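Local coordinates for putative transcriptional regulator TRANSCRIPTION REGULATOR protein (Rhizobium meliloti, PDB 5NLA) that probably acts as a DNA-binding, AraC-like transcriptional activator that binds c-di-GMP and regulates production of an extracellular polysaccharide, at residues 171-185 and 224-236. Numbering follows the deposited sequence.
Sequences LFMPYELLADDAGKL and VRTIRDMVVACVA
Apolar packing, with no hydrogen bond across it, joins the end of strand 166-173 and the short helical turns after it to one flank of helix 220-234; strand 171-173 and helix 224-234 cross nearly at a right angle (96°). Branched side chains give the helix a greasy face: Leu171 CD1 lies 3.6 Å from Ile227 CG2, while the flexible Met173, with CG anti to the carbonyl carbon (chi1 -73°) and an extended chi2, sends SD tip to tip with Val231 CG2, 4.1 Å away. Farther along, Leu178 and Arg228 run antiparallel alongside one another, Leu178 CD2 3.5 Å from Arg228 CG. Leu177 lays CD1 against the same aliphatic stem and CD2 near Val224. An arginine suits this partly exposed position because its methylenes cover leucines while its guanidinium turns to Asp229, Arg228 NE to Asp229 OD1 3.2 Å in a salt bridge. With an alanine here, Leu177 and Leu178 would probably lose the methylene cover and Asp229 its charged mate. Leu185 CD1 meets Val235 CG1 at 3.8 Å. Around this seam, Leu178 and Leu185 also touch Trp124 of strand 124-129, Ile227 touches Leu97 of strand 97-104 and Tyr204 of helix 196-211, and Glu176 forms a salt bridge with Arg301 of helix 294-306.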
loop_
_atom_site.group_PDB
_atom_site.type_symbol
_atom_site.label_atom_id
_atom_site.label_comp_id
_atom_site.label_asym_id
_atom_site.label_seq_id
_atom_site.Cartn_x
_atom_site.Cartn_y
_atom_site.Cartn_z
ATOM N N LEU A 171 -6.844 -1.607 -1.004
ATOM C CA LEU A 171 -6.400 -0.735 -2.103
ATOM C C LEU A 171 -4.941 -0.327 -1.882
ATOM O O LEU A 171 -4.574 0.166 -0.806
ATOM C CB LEU A 171 -7.237 0.549 -2.158
ATOM C CG LEU A 171 -8.757 0.434 -2.174
ATOM C CD1 LEU A 171 -9.396 1.812 -2.086
ATOM C CD2 LEU A 171 -9.215 -0.294 -3.421
ATOM N N PHE A 172 -4.117 -0.539 -2.900
ATOM C CA PHE A 172 -2.749 -0.046 -2.900
ATOM C C PHE A 172 -2.668 0.961 -4.041
ATOM O O PHE A 172 -2.859 0.607 -5.196
ATOM C CB PHE A 172 -1.756 -1.174 -3.131
ATOM C CG PHE A 172 -1.707 -2.203 -2.030
ATOM C CD1 PHE A 172 -0.908 -2.006 -0.910
ATOM C CD2 PHE A 172 -2.402 -3.421 -2.150
ATOM C CE1 PHE A 172 -0.838 -2.967 0.099
ATOM C CE2 PHE A 172 -2.324 -4.395 -1.153
ATOM C CZ PHE A 172 -1.545 -4.166 -0.023
ATOM N N MET A 173 -2.406 2.218 -3.692
ATOM C CA MET A 173 -2.407 3.335 -4.639
ATOM C C MET A 173 -0.964 3.864 -4.747
ATOM O O MET A 173 -0.346 4.162 -3.715
ATOM C CB MET A 173 -3.356 4.442 -4.142
ATOM C CG MET A 173 -4.853 4.112 -4.277
ATOM S SD MET A 173 -5.993 5.054 -3.235
ATOM C CE MET A 173 -5.405 4.472 -1.664
ATOM N N PRO A 174 -0.411 3.970 -5.979
ATOM C CA PRO A 174 0.974 4.445 -6.114
ATOM C C PRO A 174 1.141 5.887 -5.642
ATOM O O PRO A 174 0.223 6.685 -5.823
ATOM C CB PRO A 174 1.247 4.353 -7.616
ATOM C CG PRO A 174 0.141 3.554 -8.195
ATOM C CD PRO A 174 -1.027 3.706 -7.292
ATOM N N TYR A 175 2.306 6.208 -5.067
ATOM C CA TYR A 175 2.537 7.504 -4.402
ATOM C C TYR A 175 1.866 8.682 -5.091
ATOM O O TYR A 175 1.219 9.506 -4.450
ATOM C CB TYR A 175 4.035 7.843 -4.293
ATOM C CG TYR A 175 4.258 9.054 -3.413
ATOM C CD1 TYR A 175 4.116 8.948 -2.039
ATOM C CD2 TYR A 175 4.551 10.301 -3.946
ATOM C CE1 TYR A 175 4.276 10.036 -1.210
ATOM C CE2 TYR A 175 4.711 11.402 -3.117
ATOM C CZ TYR A 175 4.567 11.256 -1.741
ATOM O OH TYR A 175 4.716 12.308 -0.865
ATOM N N GLU A 176 2.044 8.743 -6.400
ATOM C CA GLU A 176 1.653 9.894 -7.183
ATOM C C GLU A 176 0.145 10.105 -7.274
ATOM O O GLU A 176 -0.306 11.244 -7.388
ATOM C CB GLU A 176 2.256 9.770 -8.572
ATOM C CG GLU A 176 2.087 11.002 -9.433
ATOM C CD GLU A 176 2.729 12.272 -8.876
ATOM O OE1 GLU A 176 3.768 12.180 -8.174
ATOM O OE2 GLU A 176 2.190 13.369 -9.160
ATOM N N LEU A 177 -0.625 9.024 -7.206
ATOM C CA LEU A 177 -2.091 9.109 -7.225
ATOM C C LEU A 177 -2.625 10.144 -6.230
ATOM O O LEU A 177 -3.511 10.937 -6.561
ATOM C CB LEU A 177 -2.726 7.737 -6.935
ATOM C CG LEU A 177 -3.876 7.308 -7.846
ATOM C CD1 LEU A 177 -5.022 8.306 -7.795
ATOM C CD2 LEU A 177 -3.398 7.116 -9.286
ATOM N N LEU A 178 -2.057 10.136 -5.028
ATOM C CA LEU A 178 -2.500 10.986 -3.931
ATOM C C LEU A 178 -1.456 12.018 -3.476
ATOM O O LEU A 178 -1.671 12.703 -2.477
ATOM C CB LEU A 178 -2.907 10.107 -2.738
ATOM C CG LEU A 178 -3.988 9.040 -2.968
ATOM C CD1 LEU A 178 -3.992 7.966 -1.884
ATOM C CD2 LEU A 178 -5.354 9.700 -3.056
ATOM N N ALA A 179 -0.353 12.158 -4.212
ATOM C CA ALA A 179 0.744 13.060 -3.825
ATOM C C ALA A 179 0.302 14.521 -3.625
ATOM O O ALA A 179 0.873 15.238 -2.796
ATOM C CB ALA A 179 1.878 12.979 -4.840
ATOM N N ASP A 180 -0.720 14.948 -4.369
ATOM C CA ASP A 180 -1.287 16.292 -4.204
ATOM C C ASP A 180 -1.772 16.575 -2.781
ATOM O O ASP A 180 -1.547 17.671 -2.271
ATOM C CB ASP A 180 -2.429 16.548 -5.205
ATOM C CG ASP A 180 -1.931 16.866 -6.618
ATOM O OD1 ASP A 180 -0.704 17.012 -6.833
ATOM O OD2 ASP A 180 -2.792 16.986 -7.521
ATOM N N ASP A 181 -2.412 15.597 -2.136
ATOM C CA ASP A 181 -2.885 15.774 -0.753
ATOM C C ASP A 181 -1.969 15.073 0.271
ATOM O O ASP A 181 -2.427 14.611 1.310
ATOM C CB ASP A 181 -4.352 15.325 -0.631
ATOM C CG ASP A 181 -5.330 16.290 -1.329
ATOM O OD1 ASP A 181 -5.618 16.104 -2.537
ATOM O OD2 ASP A 181 -5.837 17.219 -0.658
ATOM N N ALA A 182 -0.662 15.055 0.001
ATOM C CA ALA A 182 0.308 14.334 0.842
ATOM C C ALA A 182 0.531 14.932 2.231
ATOM O O ALA A 182 0.995 14.229 3.123
ATOM C CB ALA A 182 1.643 14.214 0.124
ATOM N N GLY A 183 0.223 16.213 2.416
ATOM C CA GLY A 183 0.420 16.876 3.703
ATOM C C GLY A 183 -0.513 16.319 4.757
ATOM O O GLY A 183 -0.074 15.899 5.834
ATOM N N LYS A 184 -1.804 16.309 4.431
ATOM C CA LYS A 184 -2.820 15.703 5.288
ATOM C C LYS A 184 -2.622 14.196 5.448
ATOM O O LYS A 184 -2.827 13.659 6.534
ATOM C CB LYS A 184 -4.229 16.009 4.762
ATOM C CG LYS A 184 -4.638 17.468 4.938
ATOM C CD LYS A 184 -6.135 17.622 5.185
ATOM C CE LYS A 184 -6.481 18.986 5.773
ATOM N NZ LYS A 184 -7.918 19.088 6.169
ATOM N N LEU A 185 -2.216 13.524 4.377
ATOM C CA LEU A 185 -2.013 12.073 4.400
ATOM C C LEU A 185 -0.859 11.610 5.310
ATOM O O LEU A 185 -0.929 10.531 5.883
ATOM C CB LEU A 185 -1.809 11.533 2.977
ATOM C CG LEU A 185 -3.044 11.163 2.142
ATOM C CD1 LEU A 185 -4.237 12.076 2.386
ATOM C CD2 LEU A 185 -2.700 11.124 0.662
ATOM N N VAL A 224 -10.814 4.787 -10.853
ATOM C CA VAL A 224 -9.612 5.191 -10.115
ATOM C C VAL A 224 -9.778 6.596 -9.545
ATOM O O VAL A 224 -9.403 6.858 -8.403
ATOM C CB VAL A 224 -8.331 5.141 -10.990
ATOM C CG1 VAL A 224 -7.110 5.608 -10.190
ATOM C CG2 VAL A 224 -8.108 3.736 -11.549
ATOM N N ARG A 225 -10.360 7.485 -10.340
ATOM C CA ARG A 225 -10.552 8.871 -9.927
ATOM C C ARG A 225 -11.538 9.034 -8.754
ATOM O O ARG A 225 -11.250 9.802 -7.834
ATOM C CB ARG A 225 -10.956 9.757 -11.121
ATOM C CG ARG A 225 -10.285 11.116 -11.086
ATOM C CD ARG A 225 -10.437 11.910 -12.378
ATOM N NE ARG A 225 -9.404 12.949 -12.442
ATOM C CZ ARG A 225 -9.532 14.157 -12.996
ATOM N NH1 ARG A 225 -10.662 14.552 -13.588
ATOM N NH2 ARG A 225 -8.494 14.995 -12.960
ATOM N N THR A 226 -12.665 8.314 -8.754
ATOM C CA THR A 226 -13.643 8.484 -7.652
ATOM C C THR A 226 -13.104 7.809 -6.383
ATOM O O THR A 226 -13.343 8.301 -5.281
ATOM C CB THR A 226 -15.137 8.070 -7.948
ATOM O OG1 THR A 226 -15.549 6.967 -7.127
ATOM C CG2 THR A 226 -15.408 7.748 -9.404
ATOM N N ILE A 227 -12.366 6.708 -6.540
ATOM C CA ILE A 227 -11.665 6.093 -5.408
ATOM C C ILE A 227 -10.617 7.050 -4.829
ATOM O O ILE A 227 -10.506 7.173 -3.616
ATOM C CB ILE A 227 -11.048 4.716 -5.772
ATOM C CG1 ILE A 227 -12.177 3.707 -6.023
ATOM C CG2 ILE A 227 -10.125 4.194 -4.660
ATOM C CD1 ILE A 227 -11.726 2.340 -6.505
ATOM N N ARG A 228 -9.868 7.740 -5.681
ATOM C CA ARG A 228 -8.943 8.776 -5.197
ATOM C C ARG A 228 -9.700 9.837 -4.384
ATOM O O ARG A 228 -9.335 10.126 -3.243
ATOM C CB ARG A 228 -8.188 9.431 -6.362
ATOM C CG ARG A 228 -7.163 10.478 -5.943
ATOM C CD ARG A 228 -6.687 11.299 -7.122
ATOM N NE ARG A 228 -7.730 12.171 -7.663
ATOM C CZ ARG A 228 -7.705 12.736 -8.875
ATOM N NH1 ARG A 228 -6.694 12.524 -9.720
ATOM N NH2 ARG A 228 -8.710 13.520 -9.257
ATOM N N ASP A 229 -10.753 10.396 -4.973
ATOM C CA ASP A 229 -11.523 11.461 -4.333
ATOM C C ASP A 229 -12.160 10.988 -3.017
ATOM O O ASP A 229 -11.995 11.635 -1.978
ATOM C CB ASP A 229 -12.572 12.046 -5.301
ATOM C CG ASP A 229 -11.936 12.852 -6.449
ATOM O OD1 ASP A 229 -10.684 12.879 -6.567
ATOM O OD2 ASP A 229 -12.688 13.464 -7.237
ATOM N N MET A 230 -12.857 9.850 -3.064
ATOM C CA MET A 230 -13.410 9.226 -1.861
ATOM C C MET A 230 -12.343 9.033 -0.760
ATOM O O MET A 230 -12.592 9.354 0.409
ATOM C CB MET A 230 -14.058 7.872 -2.189
ATOM C CG MET A 230 -15.420 7.948 -2.843
ATOM S SD MET A 230 -16.048 6.334 -3.317
ATOM C CE MET A 230 -17.535 6.837 -4.150
ATOM N N VAL A 231 -11.166 8.527 -1.129
ATOM C CA VAL A 231 -10.113 8.263 -0.143
ATOM C C VAL A 231 -9.644 9.558 0.501
ATOM O O VAL A 231 -9.660 9.701 1.724
ATOM C CB VAL A 231 -8.907 7.516 -0.756
ATOM C CG1 VAL A 231 -7.665 7.631 0.124
ATOM C CG2 VAL A 231 -9.249 6.043 -0.974
ATOM N N VAL A 232 -9.229 10.497 -0.329
ATOM C CA VAL A 232 -8.704 11.761 0.162
ATOM C C VAL A 232 -9.750 12.542 1.002
ATOM O O VAL A 232 -9.394 13.212 1.980
ATOM C CB VAL A 232 -8.098 12.583 -1.012
ATOM C CG1 VAL A 232 -9.171 13.182 -1.912
ATOM C CG2 VAL A 232 -7.184 13.670 -0.496
ATOM N N ALA A 233 -11.029 12.421 0.636
ATOM C CA ALA A 233 -12.145 12.947 1.448
ATOM C C ALA A 233 -12.282 12.270 2.823
ATOM O O ALA A 233 -12.517 12.947 3.819
ATOM C CB ALA A 233 -13.457 12.836 0.687
ATOM N N CYS A 234 -12.150 10.947 2.878
ATOM C CA CYS A 234 -12.167 10.240 4.163
ATOM C C CYS A 234 -11.073 10.691 5.126
ATOM O O CYS A 234 -11.313 10.785 6.334
ATOM C CB CYS A 234 -12.034 8.733 3.973
ATOM S SG CYS A 234 -13.453 7.950 3.199
ATOM N N VAL A 235 -9.883 10.967 4.598
ATOM C CA VAL A 235 -8.735 11.326 5.437
ATOM C C VAL A 235 -8.896 12.713 6.094
ATOM O O VAL A 235 -8.178 13.014 7.043
ATOM C CB VAL A 235 -7.396 11.186 4.670
ATOM C CG1 VAL A 235 -6.204 11.487 5.573
ATOM C CG2 VAL A 235 -7.272 9.783 4.080
ATOM N N ALA A 236 -9.836 13.546 5.625
ATOM C CA ALA A 236 -10.330 14.673 6.444
ATOM C C ALA A 236 -10.987 14.094 7.715
ATOM O O ALA A 236 -12.202 13.862 7.776
ATOM C CB ALA A 236 -11.296 15.541 5.663
#